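Local coordinates for NanU sialic acid binding protein (Bacteroides fragilis, PDB 4L7T) that binds sialic acid with high affinity at the outer membrane, probably as the SusD-like partner of the transporter NanO, at residues T209-G214 / Q239-N244; G71-Q76 / Q293-S298; S447-E450 / E454-L457. All coordinates share one frame; numbering follows the deposited sequence. Where two conformers were deposited one is given.

Contact 1: T209-G214 / Q239-N244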
# COMPACT_ATOMS: atom_id res chain seq x y z
N THR A 209 4.14 -10.57 -9.41
CA THR A 209 3.49 -10.39 -10.70
C THR A 209 2.09 -10.92 -10.67
O THR A 209 1.16 -10.27 -11.17
CB THR A 209 4.31 -11.04 -11.89
OG1 THR A 209 5.47 -10.19 -12.05
CG2 THR A 209 3.54 -11.03 -13.19
N GLN A 210 1.88 -12.09 -10.03
CA GLN A 210 0.52 -12.67 -10.01
C GLN A 210 -0.45 -11.84 -9.13
O GLN A 210 -1.63 -11.72 -9.45
CB GLN A 210 0.53 -14.12 -9.52
CG GLN A 210 1.28 -15.08 -10.51
CD GLN A 210 0.67 -15.06 -11.85
OE1 GLN A 210 -0.53 -15.21 -11.99
NE2 GLN A 210 1.50 -14.91 -12.88
N MET A 211 0.08 -11.24 -8.04
CA MET A 211 -0.80 -10.38 -7.22
C MET A 211 -1.20 -9.13 -8.07
O MET A 211 -2.39 -8.76 -8.09
CB MET A 211 -0.02 -9.85 -6.00
CG MET A 211 0.15 -10.83 -4.86
SD MET A 211 -1.41 -11.23 -4.07
CE MET A 211 -1.83 -9.65 -3.28
N LEU A 212 -0.22 -8.51 -8.77
CA LEU A 212 -0.52 -7.34 -9.54
C LEU A 212 -1.49 -7.75 -10.66
O LEU A 212 -2.45 -7.01 -10.97
CB LEU A 212 0.82 -6.85 -10.15
CG LEU A 212 0.65 -5.74 -11.17
CD1 LEU A 212 -0.00 -4.46 -10.53
CD2 LEU A 212 1.98 -5.32 -11.81
N LYS A 213 -1.28 -8.94 -11.28
CA LYS A 213 -2.18 -9.45 -12.30
C LYS A 213 -3.60 -9.55 -11.72
O LYS A 213 -4.58 -9.16 -12.41
CB LYS A 213 -1.76 -10.84 -12.80
CG LYS A 213 -2.61 -11.37 -13.99
CD LYS A 213 -1.82 -12.57 -14.52
CE LYS A 213 -2.45 -12.94 -15.92
NZ LYS A 213 -2.02 -14.38 -16.34
N GLY A 214 -3.76 -10.09 -10.50
CA GLY A 214 -5.11 -10.16 -9.86
C GLY A 214 -5.68 -8.72 -9.77
O GLY A 214 -6.80 -8.48 -10.23
N GLN A 239 -5.16 -17.80 -7.58
CA GLN A 239 -5.16 -19.24 -7.25
C GLN A 239 -3.76 -19.84 -7.45
O GLN A 239 -3.36 -20.76 -6.71
CB GLN A 239 -6.20 -20.04 -8.10
CG GLN A 239 -7.57 -19.82 -7.49
CD GLN A 239 -8.72 -20.43 -8.34
OE1 GLN A 239 -8.61 -20.59 -9.55
NE2 GLN A 239 -9.80 -20.66 -7.72
N SER A 240 -3.03 -19.29 -8.42
CA SER A 240 -1.66 -19.77 -8.74
C SER A 240 -0.69 -19.42 -7.58
O SER A 240 0.29 -20.11 -7.41
CB SER A 240 -1.20 -19.33 -10.16
OG SER A 240 -0.62 -18.05 -10.03
N ILE A 241 -0.97 -18.33 -6.84
CA ILE A 241 -0.14 -18.02 -5.64
C ILE A 241 -0.44 -18.98 -4.51
O ILE A 241 0.44 -19.58 -3.87
CB ILE A 241 -0.42 -16.57 -5.18
CG1 ILE A 241 0.01 -15.61 -6.27
CG2 ILE A 241 0.29 -16.30 -3.78
CD1 ILE A 241 -0.56 -14.22 -5.93
N VAL A 242 -1.74 -19.24 -4.29
CA VAL A 242 -2.18 -20.23 -3.26
C VAL A 242 -1.53 -21.60 -3.56
O VAL A 242 -1.10 -22.27 -2.63
CB VAL A 242 -3.71 -20.38 -3.29
CG1 VAL A 242 -4.15 -21.55 -2.36
CG2 VAL A 242 -4.41 -19.03 -2.85
N SER A 243 -1.45 -21.98 -4.84
CA SER A 243 -0.93 -23.31 -5.15
C SER A 243 0.58 -23.33 -5.11
O SER A 243 1.15 -24.21 -4.46
CB SER A 243 -1.45 -23.79 -6.50
OG SER A 243 -1.07 -22.95 -7.58
N ASN A 244 1.21 -22.37 -5.80
CA ASN A 244 2.68 -22.53 -6.12
C ASN A 244 3.69 -21.76 -5.30
O ASN A 244 4.94 -22.03 -5.42
CB ASN A 244 2.95 -22.20 -7.57
CG ASN A 244 2.09 -23.05 -8.55
OD1 ASN A 244 1.81 -22.59 -9.65
ND2 ASN A 244 1.57 -24.21 -8.10

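Contact 2: G71-Q76 / Q293-S298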
# COMPACT_ATOMS: atom_id res chain seq x y z
N GLY A 71 -2.86 16.37 19.74
CA GLY A 71 -1.77 17.06 20.55
C GLY A 71 -1.58 18.51 20.17
O GLY A 71 -0.81 19.24 20.79
N GLY A 72 -2.29 18.95 19.15
CA GLY A 72 -2.17 20.40 18.80
C GLY A 72 -1.51 20.76 17.49
O GLY A 72 -1.51 21.97 17.07
N GLU A 73 -0.94 19.79 16.81
CA GLU A 73 -0.27 20.13 15.59
C GLU A 73 -1.17 20.77 14.57
O GLU A 73 -2.39 20.40 14.38
CB GLU A 73 0.39 18.90 14.88
CG GLU A 73 1.52 18.23 15.67
CD GLU A 73 1.05 17.12 16.59
OE1 GLU A 73 -0.10 17.18 17.21
OE2 GLU A 73 1.86 16.12 16.65
N ALA A 74 -0.58 21.65 13.78
CA ALA A 74 -1.16 22.03 12.53
C ALA A 74 -1.03 20.94 11.50
O ALA A 74 -0.03 20.24 11.43
CB ALA A 74 -0.48 23.30 12.07
N THR A 75 -2.02 20.86 10.62
CA THR A 75 -1.93 19.88 9.51
C THR A 75 -1.15 20.34 8.29
O THR A 75 -0.59 19.49 7.54
CB THR A 75 -3.34 19.34 9.13
OG1 THR A 75 -4.19 20.48 8.77
CG2 THR A 75 -3.93 18.58 10.33
N GLN A 76 -1.01 21.67 8.09
CA GLN A 76 -0.07 22.25 7.08
C GLN A 76 -0.29 21.75 5.67
O GLN A 76 0.65 21.66 4.89
CB GLN A 76 1.38 22.09 7.53
CG GLN A 76 1.64 22.84 8.82
CD GLN A 76 3.04 22.59 9.37
OE1 GLN A 76 3.78 21.74 8.89
NE2 GLN A 76 3.41 23.39 10.35
N GLN A 293 7.26 13.53 21.22
CA GLN A 293 7.70 13.12 22.56
C GLN A 293 7.36 14.19 23.58
O GLN A 293 6.86 13.88 24.67
CB GLN A 293 9.20 12.80 22.52
CG GLN A 293 9.80 12.31 23.86
CD GLN A 293 11.27 12.08 23.70
OE1 GLN A 293 12.04 13.03 23.54
NE2 GLN A 293 11.68 10.80 23.67
N ALA A 294 7.59 15.47 23.23
CA ALA A 294 7.26 16.54 24.21
C ALA A 294 5.83 16.48 24.81
O ALA A 294 5.67 16.38 26.04
CB ALA A 294 7.57 17.93 23.60
N TYR A 295 4.76 16.48 23.97
CA TYR A 295 3.41 16.43 24.60
C TYR A 295 3.00 15.07 25.11
O TYR A 295 2.14 14.95 26.01
CB TYR A 295 2.26 17.11 23.77
CG TYR A 295 1.99 16.44 22.41
CD1 TYR A 295 1.55 15.11 22.35
CD2 TYR A 295 2.19 17.13 21.23
CE1 TYR A 295 1.32 14.47 21.08
CE2 TYR A 295 1.95 16.52 19.99
CZ TYR A 295 1.58 15.16 19.96
OH TYR A 295 1.44 14.58 18.73
N MET A 296 3.60 14.01 24.58
CA MET A 296 3.24 12.67 25.08
C MET A 296 3.75 12.60 26.52
O MET A 296 3.01 12.24 27.44
CB MET A 296 3.90 11.56 24.25
CG MET A 296 3.21 11.36 22.86
SD MET A 296 1.48 10.68 23.02
CE MET A 296 1.89 8.91 23.16
N THR A 297 5.02 12.97 26.70
CA THR A 297 5.59 12.80 28.07
C THR A 297 5.02 13.81 29.08
O THR A 297 4.84 13.48 30.28
CB THR A 297 7.11 12.70 28.03
OG1 THR A 297 7.65 13.87 27.43
CG2 THR A 297 7.51 11.55 27.14
N SER A 298 4.63 15.00 28.61
CA SER A 298 4.16 16.08 29.53
C SER A 298 2.67 15.98 29.87
O SER A 298 2.24 16.32 30.97
CB SER A 298 4.50 17.46 28.91
OG SER A 298 3.65 17.74 27.79

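Contact 3: S447-E450 / E454-L457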
# COMPACT_ATOMS: atom_id res chain seq x y z
N SER A 447 -20.28 -2.14 6.96
CA SER A 447 -21.63 -2.68 7.19
C SER A 447 -21.59 -4.17 7.35
O SER A 447 -20.51 -4.77 7.40
CB SER A 447 -22.63 -2.17 6.13
OG SER A 447 -22.24 -2.45 4.83
N GLY A 448 -22.75 -4.78 7.53
CA GLY A 448 -22.78 -6.19 7.87
C GLY A 448 -22.46 -7.13 6.70
O GLY A 448 -22.40 -6.75 5.50
N ASP A 449 -22.28 -8.41 7.07
CA ASP A 449 -21.97 -9.45 6.10
C ASP A 449 -23.07 -9.79 5.08
O ASP A 449 -22.79 -10.56 4.14
CB ASP A 449 -21.56 -10.79 6.79
CG ASP A 449 -20.17 -10.79 7.41
OD1 ASP A 449 -19.38 -9.83 7.28
OD2 ASP A 449 -19.86 -11.78 8.12
N GLU A 450 -24.29 -9.20 5.18
CA GLU A 450 -25.33 -9.55 4.25
C GLU A 450 -25.03 -9.21 2.86
O GLU A 450 -25.70 -9.70 1.95
CB GLU A 450 -26.67 -8.84 4.52
CG GLU A 450 -26.95 -8.37 5.92
CD GLU A 450 -26.10 -7.18 6.35
OE1 GLU A 450 -26.23 -6.00 5.85
OE2 GLU A 450 -25.37 -7.43 7.26
N GLU A 454 -19.57 -5.65 0.49
CA GLU A 454 -19.35 -4.98 1.79
C GLU A 454 -18.60 -5.79 2.81
O GLU A 454 -17.85 -5.19 3.51
CB GLU A 454 -20.67 -4.37 2.41
CG GLU A 454 -21.37 -3.42 1.45
CD GLU A 454 -20.72 -2.02 1.44
OE1 GLU A 454 -19.95 -1.73 2.39
OE2 GLU A 454 -21.02 -1.21 0.51
N ALA A 455 -18.82 -7.13 2.91
CA ALA A 455 -18.11 -7.93 3.89
C ALA A 455 -16.58 -7.90 3.56
O ALA A 455 -15.77 -7.79 4.47
CB ALA A 455 -18.60 -9.36 3.89
N ILE A 456 -16.29 -7.97 2.30
CA ILE A 456 -14.88 -7.96 1.81
C ILE A 456 -14.29 -6.55 1.98
O ILE A 456 -13.13 -6.43 2.40
CB ILE A 456 -14.78 -8.43 0.38
CG1 ILE A 456 -15.17 -9.93 0.34
CG2 ILE A 456 -13.29 -8.27 -0.21
CD1 ILE A 456 -15.46 -10.51 -1.06
N LEU A 457 -15.02 -5.49 1.63
CA LEU A 457 -14.49 -4.13 1.96
C LEU A 457 -14.15 -4.00 3.45
O LEU A 457 -13.13 -3.43 3.87
CB LEU A 457 -15.47 -2.97 1.56
CG LEU A 457 -15.58 -2.60 0.13
CD1 LEU A 457 -16.69 -1.57 -0.04
CD2 LEU A 457 -14.21 -1.98 -0.30
O HOH W 1 -18.40 -2.63 4.52

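Contact 1: T209-G214 / Q239-N244
I241 sends CG1 anti to its carbonyl carbon (chi1 -63°) and then runs straight on, so the extended branch carries CD1 across to M211. M211 doubles back on itself, bent at both chi2 and chi3, and turns CG and SD together to that methyl: SD lies 3.6 Å from I241 CD1. The two side chains cross at about a right angle, the thioether lying athwart the end of the isoleucine. Nearer the backbone, Q210 CB meets I241 CG1 at 3.6 Å, methylene on methylene. The helices involved, 206-223 and 227-244, are successive and roughly antiparallel, with their local axes at 153° and 9.7 Å apart, an alpha-helical hairpin of the kind from which the TPR-like part of SusD proteins is built. The closest backbones are those of Q210 and I241, with 6.9 Å between the two CA atoms. Past CB the Q210 chain bends at chi2 (-58°) and swings alongside S240. Its OE1 stands 3.5 Å from S240 OG, but no hydrogen bond joins them; the serine hydroxyl is engaged with A237 O and Y195 OH. The amide end of Q210 is held from another helix, 173-191, where NE2 bonds to E188 OE2, the same oxygen that takes the salt bridge from K213 NZ. M211 also touches D390, C391 and L394 of helix 388-401, which puts its side chain where three helices meet.

Contact 2: G71-Q76 / Q293-S298
Y295 lays one ring face over G71 and presents its hydroxyl edge to E73, a tyrosine gripped by a loop in two quite different ways. The loop follows strand 65-67 of this SusD-family fold, and the tyrosine sits in the first turn of helix 293-299, more than 200 residues later in the chain. Over the ring the contact is CH-pi: G71 CA stands 3.8 Å from the Y295 ring centroid and 10° off the normal, almost squarely above its centre. The glycine brings no side chain, so the ring can lie this close to the backbone, and G71 O passes 3.7 Å from Y295 CD2. Y295 reaches the loop with CG set between its own backbone N and carbonyl carbon (chi1 63°). At the edge, E73 comes in across the tyrosine at about a right angle. Its chain is bent at chi2, and the carboxylate plane stands 73° from that of the ring, with OE2 near the ring plane at its edge. That same oxygen also accepts from I320 N, so two donors grip OE2. F70 meets the Y295 ring as well, their planes at a steep angle. The phenol itself is the donor in a short bond, Y295 OH to E73 OE2 at 2.6 Å, arriving on the syn side of the carboxylate and a little out of its plane.

Contact 3: S447-E450 / E454-L457
The carboxylate of E454 has S447 OG coming obliquely to one face, from beyond the OE1 and CG side, while a water lies close to its plane at the OE1 edge. The carboxylate of D449 likewise receives A455 CB obliquely over a face, 3.5 Å from D449 OD1. Both belong to a loop-to-helix junction of the SusD-family fold: the loop leading into helix 452-463 runs alongside its first turns, bringing D449 CA within 4.7 Å of A455 CA. E454 CG lies anti to the carbonyl carbon (chi1 -55°) and the chain then bends at chi2, which carries its methylenes past the serine; S447 OG sits 3.5 Å from E454 CB. The serine hydroxyl and E454 OE1 are 3.4 Å apart, while the stronger partner of this oxygen is R485 NH1 of helix 479-485, in a salt bridge. D449 OD2 takes a salt bridge from R414 NH1 and a hydrogen bond from D435 N, and its OD1 pairs with K458 NZ, one turn further along helix 452-463, an amine that also bonds to S447 O and so ties two points of the loop to the helix. Two cationic groups around a buried aspartate would be expected to stabilise its charged form. Between loop and helix start, the water accepts from S447 N at 3.1 Å and donates to E454 O and to E454 OE1, each 2.8 Å from it.

Overall arrangement
Contacts 1 and 3 are buried and lie in the same SusD family region, their centres 24 Å apart, and both have side chains touching helix 388-401. Contact 2 is a surface contact on the other side of the chain's centre from contact 1, about 43 Å between centres. Sequence separation varies as strongly: contact 3 joins a loop to the helix it leads into, contact 1 pairs successive helices, and contact 2 ties an early loop to a distant helix, closing a long loop of chain that contains contact 1. The chemistry follows: apolar packing in contact 1, a CH-pi contact and a hydroxyl-to-carboxylate bond in contact 2, a bridging water and charged outside partners in contact 3.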